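Local atomic coordinates of uncharacterized protein DUF1470 (Jannaschia sp. CCS1, PDB entry 3H0N), a protein that is of unknown function but, with its ABATE domain and treble-clef zinc finger, possibly acts as a transcription regulator. Residues 64-67 / 68-72. Sequence-based numbering, arbitrary orientation.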
ATOM      1  N   VAL A  64     -23.850   7.435   3.097  1.00 10.61           N
ATOM      2  CA  VAL A  64     -24.751   7.027   1.994  1.00 10.49           C
ATOM      3  C   VAL A  64     -24.179   7.475   0.648  1.00 11.14           C
ATOM      4  O   VAL A  64     -24.179   6.702  -0.321  1.00 11.86           O
ATOM      5  CB  VAL A  64     -26.194   7.541   2.251  1.00 11.10           C
ATOM      6  CG1 VAL A  64     -27.079   7.385   0.964  1.00 14.71           C
ATOM      7  CG2 VAL A  64     -26.789   6.767   3.419  1.00 14.16           C
ATOM      8  N   GLU A  65     -23.676   8.711   0.577  1.00 10.02           N
ATOM      9  CA  GLU A  65     -23.067   9.194  -0.649  1.00 11.03           C
ATOM     10  C   GLU A  65     -21.797   8.435  -1.003  1.00 11.65           C
ATOM     11  O   GLU A  65     -21.570   8.070  -2.168  1.00 12.64           O
ATOM     12  CB  GLU A  65     -22.786  10.678  -0.562  1.00 13.26           C
ATOM     13  CG  GLU A  65     -22.110  11.294  -1.795  1.00 20.05           C
ATOM     14  CD  GLU A  65     -22.856  11.171  -3.151  1.00 27.80           C
ATOM     15  OE1 GLU A  65     -24.018  10.692  -3.231  1.00 27.21           O
ATOM     16  OE2 GLU A  65     -22.238  11.590  -4.165  1.00 32.57           O
ATOM     17  N   LEU A  66     -20.971   8.165   0.004  1.00  9.76           N
ATOM     18  CA  LEU A  66     -19.756   7.360  -0.218  1.00 11.02           C
ATOM     19  C   LEU A  66     -20.132   5.989  -0.784  1.00 11.36           C
ATOM     20  O   LEU A  66     -19.521   5.514  -1.736  1.00 11.88           O
ATOM     21  CB  LEU A  66     -18.947   7.228   1.077  1.00  9.87           C
ATOM     22  CG  LEU A  66     -17.695   6.381   0.967  1.00 10.68           C
ATOM     23  CD1 LEU A  66     -16.722   6.883  -0.120  1.00 11.38           C
ATOM     24  CD2 LEU A  66     -17.004   6.326   2.342  1.00 12.27           C
ATOM     25  N   ALA A  67     -21.155   5.364  -0.195  1.00 10.79           N
ATOM     26  CA  ALA A  67     -21.629   4.064  -0.658  1.00 11.38           C
ATOM     27  C   ALA A  67     -22.011   4.095  -2.139  1.00 10.49           C
ATOM     28  O   ALA A  67     -21.705   3.159  -2.871  1.00 12.22           O
ATOM     29  CB  ALA A  67     -22.784   3.587   0.164  1.00 11.49           C
ATOM     30  N   ARG A  68     -22.667   5.154  -2.571  1.00 10.24           N
ATOM     31  CA  ARG A  68     -23.111   5.286  -3.956  0.65 12.68           C
ATOM     32  C   ARG A  68     -21.891   5.305  -4.880  1.00 12.05           C
ATOM     33  O   ARG A  68     -21.854   4.586  -5.917  1.00 12.19           O
ATOM     34  CB  ARG A  68     -23.939   6.552  -4.167  0.65 13.78           C
ATOM     35  CG  ARG A  68     -25.307   6.591  -3.458  0.65 19.73           C
ATOM     36  CD  ARG A  68     -26.178   7.771  -3.920  0.65 24.60           C
ATOM     37  NE  ARG A  68     -27.345   8.034  -3.064  0.65 22.30           N
ATOM     38  CZ  ARG A  68     -27.424   9.008  -2.152  0.65 29.11           C
ATOM     39  NH1 ARG A  68     -26.382   9.824  -1.893  0.65 20.99           N
ATOM     40  NH2 ARG A  68     -28.549   9.147  -1.464  0.65 35.45           N
ATOM     41  N   LEU A  69     -20.890   6.105  -4.510  1.00 10.91           N
ATOM     42  CA  LEU A  69     -19.654   6.213  -5.298  1.00 12.48           C
ATOM     43  C   LEU A  69     -18.893   4.894  -5.320  1.00 12.89           C
ATOM     44  O   LEU A  69     -18.406   4.438  -6.368  1.00 12.14           O
ATOM     45  CB  LEU A  69     -18.785   7.340  -4.747  1.00 13.80           C
ATOM     46  CG  LEU A  69     -19.398   8.729  -4.890  1.00 17.00           C
ATOM     47  CD1 LEU A  69     -18.716   9.711  -3.922  1.00 17.72           C
ATOM     48  CD2 LEU A  69     -19.315   9.200  -6.366  1.00 26.25           C
ATOM     49  N   LEU A  70     -18.762   4.240  -4.170  1.00 11.51           N
ATOM     50  CA  LEU A  70     -18.005   2.979  -4.131  1.00 11.14           C
ATOM     51  C   LEU A  70     -18.774   1.897  -4.879  1.00 12.70           C
ATOM     52  O   LEU A  70     -18.158   1.055  -5.508  1.00 11.84           O
ATOM     53  CB  LEU A  70     -17.693   2.542  -2.690  1.00 10.64           C
ATOM     54  CG  LEU A  70     -16.851   3.486  -1.854  1.00 10.41           C
ATOM     55  CD1 LEU A  70     -16.761   3.041  -0.416  1.00 11.38           C
ATOM     56  CD2 LEU A  70     -15.449   3.655  -2.459  1.00 13.17           C
ATOM     57  N   HIS A  71     -20.106   1.914  -4.800  1.00 11.66           N
ATOM     58  CA  HIS A  71     -20.905   0.916  -5.545  1.00 12.58           C
ATOM     59  C   HIS A  71     -20.690   1.059  -7.052  1.00 12.70           C
ATOM     60  O   HIS A  71     -20.482   0.059  -7.751  1.00 12.27           O
ATOM     61  CB  HIS A  71     -22.382   0.972  -5.227  1.00 12.87           C
ATOM     62  CG  HIS A  71     -23.161  -0.099  -5.949  1.00 15.40           C
ATOM     63  ND1 HIS A  71     -23.863   0.146  -7.106  1.00 20.46           N
ATOM     64  CD2 HIS A  71     -23.262  -1.433  -5.718  1.00 16.53           C
ATOM     65  CE1 HIS A  71     -24.403  -0.981  -7.533  1.00 18.08           C
ATOM     66  NE2 HIS A  71     -24.071  -1.959  -6.701  1.00 20.12           N
ATOM     67  N   THR A  72     -20.694   2.287  -7.539  1.00 12.31           N
ATOM     68  CA  THR A  72     -20.435   2.542  -8.968  1.00 13.35           C
ATOM     69  C   THR A  72     -19.062   1.991  -9.359  1.00 11.76           C
ATOM     70  O   THR A  72     -18.916   1.341 -10.398  1.00 12.15           O
ATOM     71  CB  THR A  72     -20.549   4.014  -9.283  1.00 15.39           C
ATOM     72  OG1 THR A  72     -21.882   4.425  -8.965  1.00 16.79           O
ATOM     73  CG2 THR A  72     -20.266   4.290 -10.752  1.00 16.10           C
TER
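V64 to A67 bond through their carbonyl oxygens to the amides of R68 to H71 in the i to i+4 pattern of an alpha-helix, the bond from L70 N to L66 O being 2.9 Å long with an N-H...O angle of 165°. This part of helix 58-78 is a worked example of amphipathic design, with a salt bridge on its outer side and L66 and L70 turned to the core. In the conformer described, one of two, R68 runs extended from CG to NE, and its NH1 gives a hydrogen bond of 2.9 Å to E65 OE1. The oxygen receives it on its anti lone pair, close to the guanidinium plane, although the carboxylate plane is turned 52° from that plane. E65 reaches this position with CG anti to its backbone N (chi1 179°) and a bend at chi2. An alanine at E65 would remove the carboxylate and is likely to leave the guanidinium in this conformer without its charged mate. On the buried side, L66 CG meets L70 CD1 at 3.7 Å; L70 also packs on V19 of helix 10-22 and L133 of helix 121-138, joining three helices. Over one face of the same R68 conformer lies V64 CG1, 3.3 Å from NH2.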